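Local coordinates for protein hydroxyglutarate synthase (Pseudomonas putida, PDB 6W1G) that catalyses the iron(II)-dependent decarboxylation and hydroxylation of 2-oxoadipate by dioxygen to D-2-hydroxyglutarate, a step of D-lysine catabolism, at residues Asn4-Ile12 against Glu171-Ala179; Gly254-Leu264 against Gly299-Tyr310. One frame throughout, in Å; residues are numbered along the deposited sequence.

Contact 1 (Asn4-Ile12 against Glu171-Ala179); sequences NDFVSPDSI and EGGLDAADA
The methyl of A179 receives V7 CG2 (3.7 Å from A179 CB) and I12 CD1 together; a side chain of one carbon lets both branched residues come close to the helix. The two branches of V7 divide the work: while CG2 goes to A179, CG1 lies beside the backbone N (chi1 -62°) and reaches A176. Next along, the F6 ring lies flat on the chain at G173, whose CA sits over the ring face, 3.9 Å from the F6 ring centroid, as a CH-pi contact. A side chain at G173 would run into F6 CD2, and its backbone angles also suit glycine. E171 O meets the ring edge at F6 CE2. F6 N is held in an Asx turn, bonded to N4 OD1.

One direct hydrogen bond joins the backbones, V7 N to L174 O at 2.9 Å, nearly straight (159°). Waters bridge V7 O to L174 N and D5 O to A176 N. At the outer edge the D5 and D175 side chains lie side by side, their carboxylate planes 73° apart, and one water donates to D5 OD1 and D175 OD2, which probably eases their repulsion. D175 OD1 meanwhile caps helix 176-188 by accepting from D178 N, and S8 OG caps helix 9-27 through S11 N. The contact thus joins two helix starts, with I12 and L174 both reaching F182 of helix 176-188 and L174 also packing on helix 159-171.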
ATOM      1  N   ASN A   4      -7.844  25.727  17.870  1.00 38.82           N
ATOM      2  CA  ASN A   4      -6.848  25.143  18.753  1.00 34.50           C
ATOM      3  C   ASN A   4      -5.523  25.158  18.006  1.00 29.74           C
ATOM      4  O   ASN A   4      -5.440  25.606  16.859  1.00 31.12           O
ATOM      5  CB  ASN A   4      -7.292  23.749  19.189  1.00 32.79           C
ATOM      6  CG  ASN A   4      -7.510  22.829  18.022  1.00 30.45           C
ATOM      7  OD1 ASN A   4      -6.641  22.698  17.166  1.00 27.43           O
ATOM      8  ND2 ASN A   4      -8.688  22.211  17.956  1.00 30.35           N
ATOM      9  N   ASP A   5      -4.478  24.667  18.664  1.00 26.05           N
ATOM     10  CA  ASP A   5      -3.156  24.608  18.065  1.00 23.60           C
ATOM     11  C   ASP A   5      -2.766  23.189  17.698  1.00 20.34           C
ATOM     12  O   ASP A   5      -1.560  22.858  17.614  1.00 21.86           O
ATOM     13  CB  ASP A   5      -2.107  25.234  18.969  1.00 24.28           C
ATOM     14  CG  ASP A   5      -1.902  24.484  20.252  1.00 29.47           C
ATOM     15  OD1 ASP A   5      -0.968  24.881  20.969  1.00 34.85           O
ATOM     16  OD2 ASP A   5      -2.626  23.501  20.537  1.00 28.43           O
ATOM     17  N   PHE A   6      -3.740  22.313  17.499  1.00 16.25           N
ATOM     18  CA  PHE A   6      -3.396  20.956  17.119  1.00 14.06           C
ATOM     19  C   PHE A   6      -2.890  20.943  15.684  1.00 14.87           C
ATOM     20  O   PHE A   6      -3.382  21.685  14.808  1.00 18.38           O
ATOM     21  CB  PHE A   6      -4.620  20.045  17.229  1.00 14.92           C
ATOM     22  CG  PHE A   6      -5.181  19.946  18.618  1.00 14.39           C
ATOM     23  CD1 PHE A   6      -4.385  20.124  19.733  1.00 15.42           C
ATOM     24  CD2 PHE A   6      -6.515  19.648  18.800  1.00 15.78           C
ATOM     25  CE1 PHE A   6      -4.913  19.999  20.997  1.00 17.01           C
ATOM     26  CE2 PHE A   6      -7.039  19.514  20.062  1.00 17.82           C
ATOM     27  CZ  PHE A   6      -6.233  19.703  21.157  1.00 18.13           C
ATOM     28  N   VAL A   7      -1.923  20.058  15.428  1.00 14.09           N
ATOM     29  CA  VAL A   7      -1.403  19.860  14.072  1.00 14.72           C
ATOM     30  C   VAL A   7      -2.327  18.915  13.316  1.00 14.84           C
ATOM     31  O   VAL A   7      -3.040  18.112  13.894  1.00 16.97           O
ATOM     32  CB  VAL A   7       0.052  19.370  14.052  1.00 16.12           C
ATOM     33  CG1 VAL A   7       0.952  20.411  14.700  1.00 19.30           C
ATOM     34  CG2 VAL A   7       0.208  18.081  14.743  1.00 17.71           C
ATOM     35  N   SER A   8      -2.316  19.009  12.005  1.00 13.11           N
ATOM     36  CA  SER A   8      -3.210  18.170  11.235  1.00 13.25           C
ATOM     37  C   SER A   8      -2.756  16.717  11.361  1.00 11.76           C
ATOM     38  O   SER A   8      -1.541  16.424  11.332  1.00 12.52           O
ATOM     39  CB  SER A   8      -3.176  18.572   9.789  1.00 15.74           C
ATOM     40  OG  SER A   8      -1.960  18.244   9.246  1.00 18.63           O
ATOM     41  N   PRO A   9      -3.694  15.775  11.421  1.00 11.96           N
ATOM     42  CA  PRO A   9      -3.292  14.373  11.358  1.00 11.85           C
ATOM     43  C   PRO A   9      -2.473  14.051  10.114  1.00 11.85           C
ATOM     44  O   PRO A   9      -1.570  13.208  10.166  1.00 12.10           O
ATOM     45  CB  PRO A   9      -4.639  13.641  11.358  1.00 12.55           C
ATOM     46  CG  PRO A   9      -5.546  14.574  12.129  1.00 15.37           C
ATOM     47  CD  PRO A   9      -5.130  15.940  11.727  1.00 13.06           C
ATOM     48  N   ASP A  10      -2.767  14.707   8.984  1.00 12.44           N
ATOM     49  CA  ASP A  10      -1.987  14.448   7.773  1.00 12.71           C
ATOM     50  C   ASP A  10      -0.521  14.815   7.962  1.00 12.38           C
ATOM     51  O   ASP A  10       0.375  14.128   7.462  1.00 12.94           O
ATOM     52  CB  ASP A  10      -2.554  15.266   6.601  1.00 14.94           C
ATOM     53  CG  ASP A  10      -3.959  14.862   6.201  1.00 19.67           C
ATOM     54  OD1 ASP A  10      -4.359  13.685   6.323  1.00 20.30           O
ATOM     55  OD2 ASP A  10      -4.669  15.757   5.726  1.00 25.28           O
ATOM     56  N   SER A  11      -0.245  15.887   8.702  1.00 12.43           N
ATOM     57  CA  SER A  11       1.138  16.286   8.953  1.00 12.07           C
ATOM     58  C   SER A  11       1.840  15.276   9.840  1.00 11.98           C
ATOM     59  O   SER A  11       3.027  15.003   9.664  1.00 12.33           O
ATOM     60  CB  SER A  11       1.216  17.690   9.538  1.00 14.29           C
ATOM     61  OG  SER A  11       0.784  17.755  10.879  1.00 16.88           O
ATOM     62  N   ILE A  12       1.145  14.751  10.845  1.00 10.99           N
ATOM     63  CA  ILE A  12       1.731  13.708  11.685  1.00 11.35           C
ATOM     64  C   ILE A  12       2.061  12.473  10.839  1.00 10.36           C
ATOM     65  O   ILE A  12       3.136  11.877  10.992  1.00 10.95           O
ATOM     66  CB  ILE A  12       0.804  13.319  12.850  1.00 10.20           C
ATOM     67  CG1 ILE A  12       0.375  14.564  13.642  1.00 11.55           C
ATOM     68  CG2 ILE A  12       1.500  12.368  13.795  1.00 12.74           C
ATOM     69  CD1 ILE A  12      -0.552  14.252  14.835  1.00 12.26           C
ATOM     70  N   GLU A 171      -9.077  14.798  23.576  1.00 12.62           N
ATOM     71  CA  GLU A 171      -8.945  16.228  23.374  1.00 12.65           C
ATOM     72  C   GLU A 171      -9.222  16.647  21.944  1.00 13.53           C
ATOM     73  O   GLU A 171      -9.550  17.815  21.707  1.00 15.74           O
ATOM     74  CB  GLU A 171      -7.528  16.689  23.762  1.00 13.79           C
ATOM     75  CG  GLU A 171      -7.141  16.394  25.213  1.00 14.63           C
ATOM     76  CD  GLU A 171      -8.078  17.054  26.233  1.00 17.35           C
ATOM     77  OE1 GLU A 171      -8.583  18.156  25.959  1.00 20.74           O
ATOM     78  OE2 GLU A 171      -8.302  16.463  27.291  1.00 19.09           O
ATOM     79  N   GLY A 172      -9.096  15.734  20.985  1.00 13.04           N
ATOM     80  CA  GLY A 172      -9.356  16.019  19.588  1.00 14.14           C
ATOM     81  C   GLY A 172      -8.144  16.291  18.739  1.00 13.91           C
ATOM     82  O   GLY A 172      -8.289  16.821  17.626  1.00 16.95           O
ATOM     83  N   GLY A 173      -6.952  16.035  19.232  1.00 11.85           N
ATOM     84  CA  GLY A 173      -5.730  16.179  18.475  1.00 11.29           C
ATOM     85  C   GLY A 173      -4.548  16.368  19.415  1.00 11.26           C
ATOM     86  O   GLY A 173      -4.684  16.266  20.635  1.00 12.21           O
ATOM     87  N   LEU A 174      -3.394  16.650  18.808  1.00 11.69           N
ATOM     88  CA  LEU A 174      -2.143  16.856  19.501  1.00 11.06           C
ATOM     89  C   LEU A 174      -1.491  18.114  18.954  1.00 12.13           C
ATOM     90  O   LEU A 174      -1.508  18.362  17.755  1.00 13.23           O
ATOM     91  CB  LEU A 174      -1.181  15.676  19.304  1.00 11.84           C
ATOM     92  CG  LEU A 174      -1.675  14.327  19.814  1.00 11.78           C
ATOM     93  CD1 LEU A 174      -0.649  13.249  19.414  1.00 12.13           C
ATOM     94  CD2 LEU A 174      -1.848  14.360  21.303  1.00 12.86           C
ATOM     95  N   ASP A 175      -0.883  18.907  19.835  1.00 13.40           N
ATOM     96  CA  ASP A 175      -0.031  20.025  19.400  1.00 14.81           C
ATOM     97  C   ASP A 175       1.286  19.515  18.833  1.00 14.18           C
ATOM     98  O   ASP A 175       1.557  18.333  18.846  1.00 14.82           O
ATOM     99  CB  ASP A 175       0.131  21.037  20.518  1.00 16.86           C
ATOM    100  CG  ASP A 175       0.941  20.537  21.712  1.00 20.12           C
ATOM    101  OD1 ASP A 175       1.676  19.548  21.692  1.00 19.26           O
ATOM    102  OD2 ASP A 175       0.876  21.236  22.732  1.00 28.71           O
ATOM    103  N   ALA A 176       2.110  20.440  18.320  1.00 16.27           N
ATOM    104  CA  ALA A 176       3.314  20.038  17.598  1.00 17.99           C
ATOM    105  C   ALA A 176       4.260  19.242  18.485  1.00 18.63           C
ATOM    106  O   ALA A 176       4.818  18.230  18.043  1.00 18.68           O
ATOM    107  CB  ALA A 176       4.033  21.254  17.013  1.00 20.85           C
ATOM    108  N   ALA A 177       4.472  19.688  19.720  1.00 18.11           N
ATOM    109  CA  ALA A 177       5.404  18.984  20.594  1.00 18.92           C
ATOM    110  C   ALA A 177       4.907  17.588  20.934  1.00 17.67           C
ATOM    111  O   ALA A 177       5.692  16.632  20.928  1.00 17.82           O
ATOM    112  CB  ALA A 177       5.637  19.763  21.877  1.00 21.76           C
ATOM    113  N   ASP A 178       3.612  17.446  21.253  1.00 15.76           N
ATOM    114  CA  ASP A 178       3.065  16.140  21.581  1.00 14.62           C
ATOM    115  C   ASP A 178       3.027  15.248  20.353  1.00 13.24           C
ATOM    116  O   ASP A 178       3.231  14.038  20.475  1.00 13.33           O
ATOM    117  CB  ASP A 178       1.678  16.255  22.219  1.00 13.46           C
ATOM    118  CG  ASP A 178       1.734  16.817  23.622  1.00 16.73           C
ATOM    119  OD1 ASP A 178       2.845  16.890  24.218  1.00 20.47           O
ATOM    120  OD2 ASP A 178       0.664  17.231  24.121  1.00 16.07           O
ATOM    121  N   ALA A 179       2.784  15.818  19.156  1.00 12.94           N
ATOM    122  CA  ALA A 179       2.828  15.013  17.939  1.00 13.59           C
ATOM    123  C   ALA A 179       4.225  14.473  17.686  1.00 13.80           C
ATOM    124  O   ALA A 179       4.387  13.330  17.234  1.00 14.08           O
ATOM    125  CB  ALA A 179       2.340  15.814  16.742  1.00 13.86           C
TER
HETATM  126  O   HOH W   1       1.019  23.121  17.734  1.00 25.35           O
HETATM  127  O   HOH W   2       0.543  23.847  22.728  1.00 37.74           O
HETATM  128  O   HOH W   3      -3.853  16.479  15.910  1.00 14.00           O

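Contact 2 (Gly254-Leu264 against Gly299-Tyr310)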
ATOM      1  N   GLY A 254       1.239  -8.340 -10.586  1.00 13.63           N
ATOM      2  CA  GLY A 254       0.361  -7.342 -11.150  1.00 14.42           C
ATOM      3  C   GLY A 254       0.204  -7.512 -12.644  1.00 13.99           C
ATOM      4  O   GLY A 254       0.641  -8.495 -13.242  1.00 15.63           O
ATOM      5  N   PRO A 255      -0.443  -6.547 -13.292  1.00 13.28           N
ATOM      6  CA  PRO A 255      -0.579  -6.589 -14.760  1.00 14.00           C
ATOM      7  C   PRO A 255       0.774  -6.461 -15.430  1.00 13.23           C
ATOM      8  O   PRO A 255       1.753  -6.072 -14.800  1.00 14.04           O
ATOM      9  CB  PRO A 255      -1.436  -5.352 -15.065  1.00 14.53           C
ATOM     10  CG  PRO A 255      -1.034  -4.379 -13.963  1.00 15.95           C
ATOM     11  CD  PRO A 255      -0.877  -5.253 -12.722  1.00 14.91           C
ATOM     12  N   PRO A 256       0.850  -6.776 -16.726  1.00 14.62           N
ATOM     13  CA  PRO A 256       2.059  -6.499 -17.493  1.00 15.90           C
ATOM     14  C   PRO A 256       2.244  -5.015 -17.772  1.00 14.17           C
ATOM     15  O   PRO A 256       1.374  -4.188 -17.418  1.00 14.56           O
ATOM     16  CB  PRO A 256       1.824  -7.283 -18.786  1.00 16.45           C
ATOM     17  CG  PRO A 256       0.334  -7.127 -18.979  1.00 17.61           C
ATOM     18  CD  PRO A 256      -0.274  -7.177 -17.588  1.00 16.73           C
ATOM     19  N   THR A 257       3.363  -4.685 -18.399  1.00 14.79           N
ATOM     20  CA  THR A 257       3.645  -3.321 -18.825  1.00 15.37           C
ATOM     21  C   THR A 257       2.508  -2.799 -19.686  1.00 15.01           C
ATOM     22  O   THR A 257       2.046  -3.477 -20.607  1.00 16.66           O
ATOM     23  CB  THR A 257       4.946  -3.315 -19.634  1.00 17.24           C
ATOM     24  OG1 THR A 257       6.002  -3.942 -18.876  1.00 18.24           O
ATOM     25  CG2 THR A 257       5.322  -1.897 -20.025  1.00 18.99           C
ATOM     26  N   ARG A 258       2.093  -1.566 -19.415  1.00 14.78           N
ATOM     27  CA  ARG A 258       1.035  -0.904 -20.149  1.00 14.63           C
ATOM     28  C   ARG A 258       1.384   0.568 -20.296  1.00 15.05           C
ATOM     29  O   ARG A 258       2.077   1.154 -19.471  1.00 15.17           O
ATOM     30  CB  ARG A 258      -0.292  -0.988 -19.358  1.00 14.01           C
ATOM     31  CG  ARG A 258      -0.943  -2.358 -19.358  1.00 13.66           C
ATOM     32  CD  ARG A 258      -2.046  -2.466 -18.321  1.00 13.96           C
ATOM     33  NE  ARG A 258      -3.030  -1.382 -18.437  1.00 13.25           N
ATOM     34  CZ  ARG A 258      -4.102  -1.380 -19.236  1.00 13.83           C
ATOM     35  NH1 ARG A 258      -4.365  -2.421 -20.027  1.00 14.90           N
ATOM     36  NH2 ARG A 258      -4.903  -0.310 -19.253  1.00 14.93           N
ATOM     37  N   ARG A 259       0.817   1.185 -21.333  1.00 14.87           N
ATOM     38  CA  ARG A 259       0.882   2.640 -21.458  1.00 16.13           C
ATOM     39  C   ARG A 259       0.117   3.323 -20.325  1.00 15.14           C
ATOM     40  O   ARG A 259       0.547   4.383 -19.838  1.00 15.89           O
ATOM     41  CB  ARG A 259       0.275   3.078 -22.781  1.00 18.70           C
ATOM     42  CG  ARG A 259       1.085   2.639 -23.981  1.00 27.06           C
ATOM     43  CD  ARG A 259       0.394   2.913 -25.318  1.00 35.55           C
ATOM     44  NE  ARG A 259      -0.517   1.832 -25.693  1.00 43.38           N
ATOM     45  CZ  ARG A 259      -1.761   1.990 -26.137  1.00 48.63           C
ATOM     46  NH1 ARG A 259      -2.280   3.202 -26.292  1.00 49.50           N
ATOM     47  NH2 ARG A 259      -2.484   0.916 -26.439  1.00 50.79           N
ATOM     48  N   HIS A 260      -1.005   2.729 -19.893  1.00 13.81           N
ATOM     49  CA  HIS A 260      -1.855   3.290 -18.843  1.00 12.53           C
ATOM     50  C   HIS A 260      -1.991   2.214 -17.785  1.00 12.50           C
ATOM     51  O   HIS A 260      -2.920   1.384 -17.831  1.00 12.40           O
ATOM     52  CB  HIS A 260      -3.180   3.759 -19.434  1.00 12.52           C
ATOM     53  CG  HIS A 260      -2.953   4.878 -20.370  1.00 13.76           C
ATOM     54  ND1 HIS A 260      -2.552   6.130 -19.939  1.00 14.48           N
ATOM     55  CD2 HIS A 260      -2.968   4.928 -21.719  1.00 16.47           C
ATOM     56  CE1 HIS A 260      -2.356   6.905 -20.988  1.00 16.55           C
ATOM     57  NE2 HIS A 260      -2.624   6.207 -22.070  1.00 17.47           N
ATOM     58  N   PRO A 261      -1.049   2.178 -16.841  1.00 11.96           N
ATOM     59  CA  PRO A 261      -1.031   1.120 -15.829  1.00 11.50           C
ATOM     60  C   PRO A 261      -2.315   1.061 -15.035  1.00 11.03           C
ATOM     61  O   PRO A 261      -2.999   2.071 -14.821  1.00 10.67           O
ATOM     62  CB  PRO A 261       0.191   1.489 -14.971  1.00 12.71           C
ATOM     63  CG  PRO A 261       1.110   2.155 -16.028  1.00 17.59           C
ATOM     64  CD  PRO A 261       0.129   3.050 -16.754  1.00 14.79           C
ATOM     65  N   ILE A 262      -2.594  -0.132 -14.517  1.00 10.89           N
ATOM     66  CA  ILE A 262      -3.748  -0.414 -13.686  1.00 10.36           C
ATOM     67  C   ILE A 262      -3.290  -1.100 -12.399  1.00 10.39           C
ATOM     68  O   ILE A 262      -2.307  -1.847 -12.381  1.00 11.56           O
ATOM     69  CB  ILE A 262      -4.819  -1.259 -14.427  1.00 11.24           C
ATOM     70  CG1 ILE A 262      -4.235  -2.591 -14.914  1.00 12.79           C
ATOM     71  CG2 ILE A 262      -5.405  -0.439 -15.569  1.00 12.22           C
ATOM     72  CD1 ILE A 262      -5.251  -3.426 -15.687  1.00 14.41           C
ATOM     73  N   LEU A 263      -4.036  -0.852 -11.315  1.00  9.88           N
ATOM     74  CA  LEU A 263      -3.696  -1.408 -10.002  1.00 10.11           C
ATOM     75  C   LEU A 263      -2.260  -1.061  -9.659  1.00 10.35           C
ATOM     76  O   LEU A 263      -1.909   0.124  -9.605  1.00 11.29           O
ATOM     77  CB  LEU A 263      -4.028  -2.892  -9.894  1.00 11.34           C
ATOM     78  CG  LEU A 263      -5.510  -3.208 -10.110  1.00 10.87           C
ATOM     79  CD1 LEU A 263      -5.770  -4.702  -9.887  1.00 13.86           C
ATOM     80  CD2 LEU A 263      -6.417  -2.406  -9.225  1.00 13.50           C
ATOM     81  N   LEU A 264      -1.393  -2.050  -9.373  1.00  9.90           N
ATOM     82  CA  LEU A 264       0.009  -1.782  -9.131  1.00 10.04           C
ATOM     83  C   LEU A 264       0.806  -2.960  -9.682  1.00  9.67           C
ATOM     84  O   LEU A 264       0.259  -4.033  -9.925  1.00 11.41           O
ATOM     85  CB  LEU A 264       0.307  -1.497  -7.671  1.00 11.32           C
ATOM     86  CG  LEU A 264       0.116  -2.630  -6.682  1.00 11.43           C
ATOM     87  CD1 LEU A 264       1.276  -3.612  -6.664  1.00 12.53           C
ATOM     88  CD2 LEU A 264      -0.055  -2.062  -5.284  1.00 14.20           C
ATOM     89  N   GLY A 299      -0.627   2.377 -10.523  1.00 10.57           N
ATOM     90  CA  GLY A 299      -1.431   2.817 -11.639  1.00 11.52           C
ATOM     91  C   GLY A 299      -2.865   3.119 -11.248  1.00  9.85           C
ATOM     92  O   GLY A 299      -3.111   3.556 -10.130  1.00 10.61           O
ATOM     93  N   ALA A 300      -3.792   2.935 -12.179  1.00  9.79           N
ATOM     94  CA  ALA A 300      -5.172   3.362 -12.012  1.00  9.55           C
ATOM     95  C   ALA A 300      -5.951   2.444 -11.092  1.00  9.25           C
ATOM     96  O   ALA A 300      -5.934   1.211 -11.209  1.00 10.34           O
ATOM     97  CB  ALA A 300      -5.845   3.376 -13.367  1.00 10.40           C
ATOM     98  N   ALA A 301      -6.771   3.062 -10.248  1.00  8.82           N
ATOM     99  CA  ALA A 301      -7.780   2.334  -9.503  1.00  9.14           C
ATOM    100  C   ALA A 301      -8.850   1.828 -10.465  1.00  9.77           C
ATOM    101  O   ALA A 301      -9.300   2.546 -11.356  1.00 10.64           O
ATOM    102  CB  ALA A 301      -8.385   3.282  -8.483  1.00 10.51           C
ATOM    103  N   LEU A 302      -9.270   0.582 -10.267  1.00 10.58           N
ATOM    104  CA  LEU A 302     -10.279  -0.074 -11.101  1.00 10.86           C
ATOM    105  C   LEU A 302     -11.640  -0.091 -10.434  1.00 11.49           C
ATOM    106  O   LEU A 302     -11.763  -0.238  -9.218  1.00 12.97           O
ATOM    107  CB  LEU A 302      -9.862  -1.497 -11.434  1.00 12.08           C
ATOM    108  CG  LEU A 302      -8.570  -1.644 -12.196  1.00 11.98           C
ATOM    109  CD1 LEU A 302      -8.303  -3.077 -12.571  1.00 12.97           C
ATOM    110  CD2 LEU A 302      -8.596  -0.721 -13.437  1.00 12.69           C
ATOM    111  N   THR A 303     -12.677   0.054 -11.257  1.00 11.34           N
ATOM    112  CA  THR A 303     -14.045  -0.120 -10.826  1.00 12.24           C
ATOM    113  C   THR A 303     -14.304  -1.624 -10.586  1.00 12.76           C
ATOM    114  O   THR A 303     -13.510  -2.463 -10.971  1.00 14.25           O
ATOM    115  CB  THR A 303     -14.981   0.379 -11.941  1.00 12.54           C
ATOM    116  OG1 THR A 303     -14.730  -0.447 -13.056  1.00 13.22           O
ATOM    117  CG2 THR A 303     -14.693   1.838 -12.253  1.00 12.74           C
ATOM    118  N   PRO A 304     -15.472  -1.981 -10.059  1.00 14.45           N
ATOM    119  CA  PRO A 304     -15.853  -3.408  -9.997  1.00 15.94           C
ATOM    120  C   PRO A 304     -15.752  -4.100 -11.336  1.00 16.59           C
ATOM    121  O   PRO A 304     -15.239  -5.213 -11.442  1.00 18.27           O
ATOM    122  CB  PRO A 304     -17.277  -3.367  -9.420  1.00 17.82           C
ATOM    123  CG  PRO A 304     -17.278  -2.137  -8.558  1.00 17.23           C
ATOM    124  CD  PRO A 304     -16.397  -1.127  -9.318  1.00 15.30           C
ATOM    125  N   LYS A 305     -16.196  -3.419 -12.391  1.00 16.89           N
ATOM    126  CA  LYS A 305     -16.107  -3.990 -13.725  1.00 17.54           C
ATOM    127  C   LYS A 305     -14.662  -4.211 -14.149  1.00 15.92           C
ATOM    128  O   LYS A 305     -14.340  -5.255 -14.734  1.00 17.36           O
ATOM    129  CB  LYS A 305     -16.846  -3.099 -14.719  1.00 17.42           C
ATOM    130  CG  LYS A 305     -16.810  -3.627 -16.151  1.00 18.86           C
ATOM    131  CD  LYS A 305     -17.481  -2.624 -17.077  1.00 22.23           C
ATOM    132  CE  LYS A 305     -17.423  -3.059 -18.523  1.00 24.92           C
ATOM    133  NZ  LYS A 305     -18.110  -2.072 -19.406  1.00 26.78           N
ATOM    134  N   GLY A 306     -13.793  -3.214 -13.933  1.00 13.92           N
ATOM    135  CA  GLY A 306     -12.390  -3.376 -14.275  1.00 14.84           C
ATOM    136  C   GLY A 306     -11.728  -4.468 -13.468  1.00 13.06           C
ATOM    137  O   GLY A 306     -10.869  -5.183 -13.988  1.00 15.70           O
ATOM    138  N   ARG A 307     -12.105  -4.576 -12.186  1.00 15.28           N
ATOM    139  CA  ARG A 307     -11.546  -5.633 -11.330  1.00 16.36           C
ATOM    140  C   ARG A 307     -11.944  -7.007 -11.847  1.00 18.27           C
ATOM    141  O   ARG A 307     -11.135  -7.936 -11.820  1.00 19.82           O
ATOM    142  CB  ARG A 307     -11.978  -5.434  -9.879  1.00 18.85           C
ATOM    143  CG  ARG A 307     -11.027  -4.563  -9.049  1.00 25.82           C
ATOM    144  CD  ARG A 307      -9.672  -5.298  -8.798  1.00 29.56           C
ATOM    145  NE  ARG A 307      -9.979  -6.637  -8.272  1.00 31.08           N
ATOM    146  CZ  ARG A 307     -10.305  -6.909  -7.010  1.00 32.45           C
ATOM    147  NH1 ARG A 307     -10.341  -5.948  -6.103  1.00 34.39           N
ATOM    148  NH2 ARG A 307     -10.597  -8.152  -6.648  1.00 32.42           N
ATOM    149  N   GLN A 308     -13.175  -7.148 -12.309  1.00 20.82           N
ATOM    150  CA  GLN A 308     -13.612  -8.418 -12.875  1.00 21.22           C
ATOM    151  C   GLN A 308     -12.806  -8.789 -14.112  1.00 19.63           C
ATOM    152  O   GLN A 308     -12.397  -9.945 -14.271  1.00 20.08           O
ATOM    153  CB  GLN A 308     -15.089  -8.291 -13.211  1.00 24.48           C
ATOM    154  CG  GLN A 308     -15.972  -8.213 -11.970  1.00 34.69           C
ATOM    155  CD  GLN A 308     -17.423  -7.853 -12.248  1.00 44.70           C
ATOM    156  OE1 GLN A 308     -17.885  -7.878 -13.386  1.00 48.87           O
ATOM    157  NE2 GLN A 308     -18.150  -7.506 -11.187  1.00 47.76           N
ATOM    158  N   LEU A 309     -12.536  -7.814 -14.979  1.00 17.83           N
ATOM    159  CA  LEU A 309     -11.736  -8.077 -16.171  1.00 17.40           C
ATOM    160  C   LEU A 309     -10.295  -8.429 -15.804  1.00 18.04           C
ATOM    161  O   LEU A 309      -9.733  -9.401 -16.316  1.00 19.49           O
ATOM    162  CB  LEU A 309     -11.842  -6.870 -17.104  1.00 17.13           C
ATOM    163  CG  LEU A 309     -11.085  -7.021 -18.409  1.00 17.85           C
ATOM    164  CD1 LEU A 309     -11.546  -8.237 -19.249  1.00 19.48           C
ATOM    165  CD2 LEU A 309     -11.212  -5.729 -19.216  1.00 19.60           C
ATOM    166  N   TYR A 310      -9.695  -7.666 -14.882  1.00 16.83           N
ATOM    167  CA  TYR A 310      -8.363  -7.967 -14.396  1.00 16.01           C
ATOM    168  C   TYR A 310      -8.279  -9.399 -13.885  1.00 16.56           C
ATOM    169  O   TYR A 310      -7.346 -10.156 -14.221  1.00 17.39           O
ATOM    170  CB  TYR A 310      -8.044  -6.947 -13.263  1.00 16.46           C
ATOM    171  CG  TYR A 310      -6.686  -7.197 -12.660  1.00 16.00           C
ATOM    172  CD1 TYR A 310      -5.556  -6.614 -13.211  1.00 17.86           C
ATOM    173  CD2 TYR A 310      -6.518  -8.036 -11.558  1.00 16.97           C
ATOM    174  CE1 TYR A 310      -4.311  -6.878 -12.711  1.00 19.40           C
ATOM    175  CE2 TYR A 310      -5.253  -8.301 -11.049  1.00 17.50           C
ATOM    176  CZ  TYR A 310      -4.152  -7.717 -11.638  1.00 17.14           C
ATOM    177  OH  TYR A 310      -2.886  -7.954 -11.142  1.00 20.70           O
TER
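G254 brings its CA to 3.3 Å from Y310 OH, in the loop leading to strand 264-275, whose residues meet the edge and one face of the Y310 ring. The positive phi of G254 suits glycine, and a CB would strike L264 O. P255 follows at the ring edge, with CD 3.8 Å from Y310 CE1; the rigid proline ring crosses the tyrosine side chain at about a right angle. Further on, R258 folds back to grip H260 O side-on through NE and NH2, the NH2 bond lying in the carbonyl plane and the NE approach above it. This holds the arginine over its own loop.

P261 lacks an N-H but offers its carbonyl to A300 N (2.9 Å), and L263 N returns a bond to A300 O. The two flank I262 in a single beta bridge to A300 with the bond pattern of a parallel pair, while G299 N to L263 O (2.7 Å) lies directly beyond the ends of antiparallel strands 264-275 and 288-298. G299 fits here because a CB would collide with the P261-I262 peptide. I262 aims CG2 at L302 CD2 and CD1 at the edge of the Y310 ring.

L263 adopts a positive phi, yet its isobutyl group turns back: CG abuts L302 CD1, while CD1 makes a CH-pi contact over the centre of the Y310 ring, 3.6 Å from the centroid and 1° off the normal. With chi1 at 178°, Y310 CG is swung opposite the backbone N, which carries the ring out from helix 304-321 to meet L263. With an alanine at Y310, L263 CD1 would probably lose its ring face and a gap open beside P255 and I262. L264, whose CB points away from 299-310, packs on E296 and R298 of strand 288-298.

Contacts 1 and 2 lie on opposite sides of the chain's centre, their own centres 37 Å apart and their nearest atoms about 19 Å apart, and they do not touch. They follow in series along the chain: 4-12 has closed on 171-179 before 254-264 begins. Contact 1 is peripheral, 24 Å from the centre of the chain, and lies away from the annotated sites. The centre of contact 2 lies 15 Å from that of the chain, and its L264 side chain comes within about 6 Å of the H70 side chain and about 7 Å of the nickel ion, which H70, H226 and E294 hold at the site of the natural iron(II).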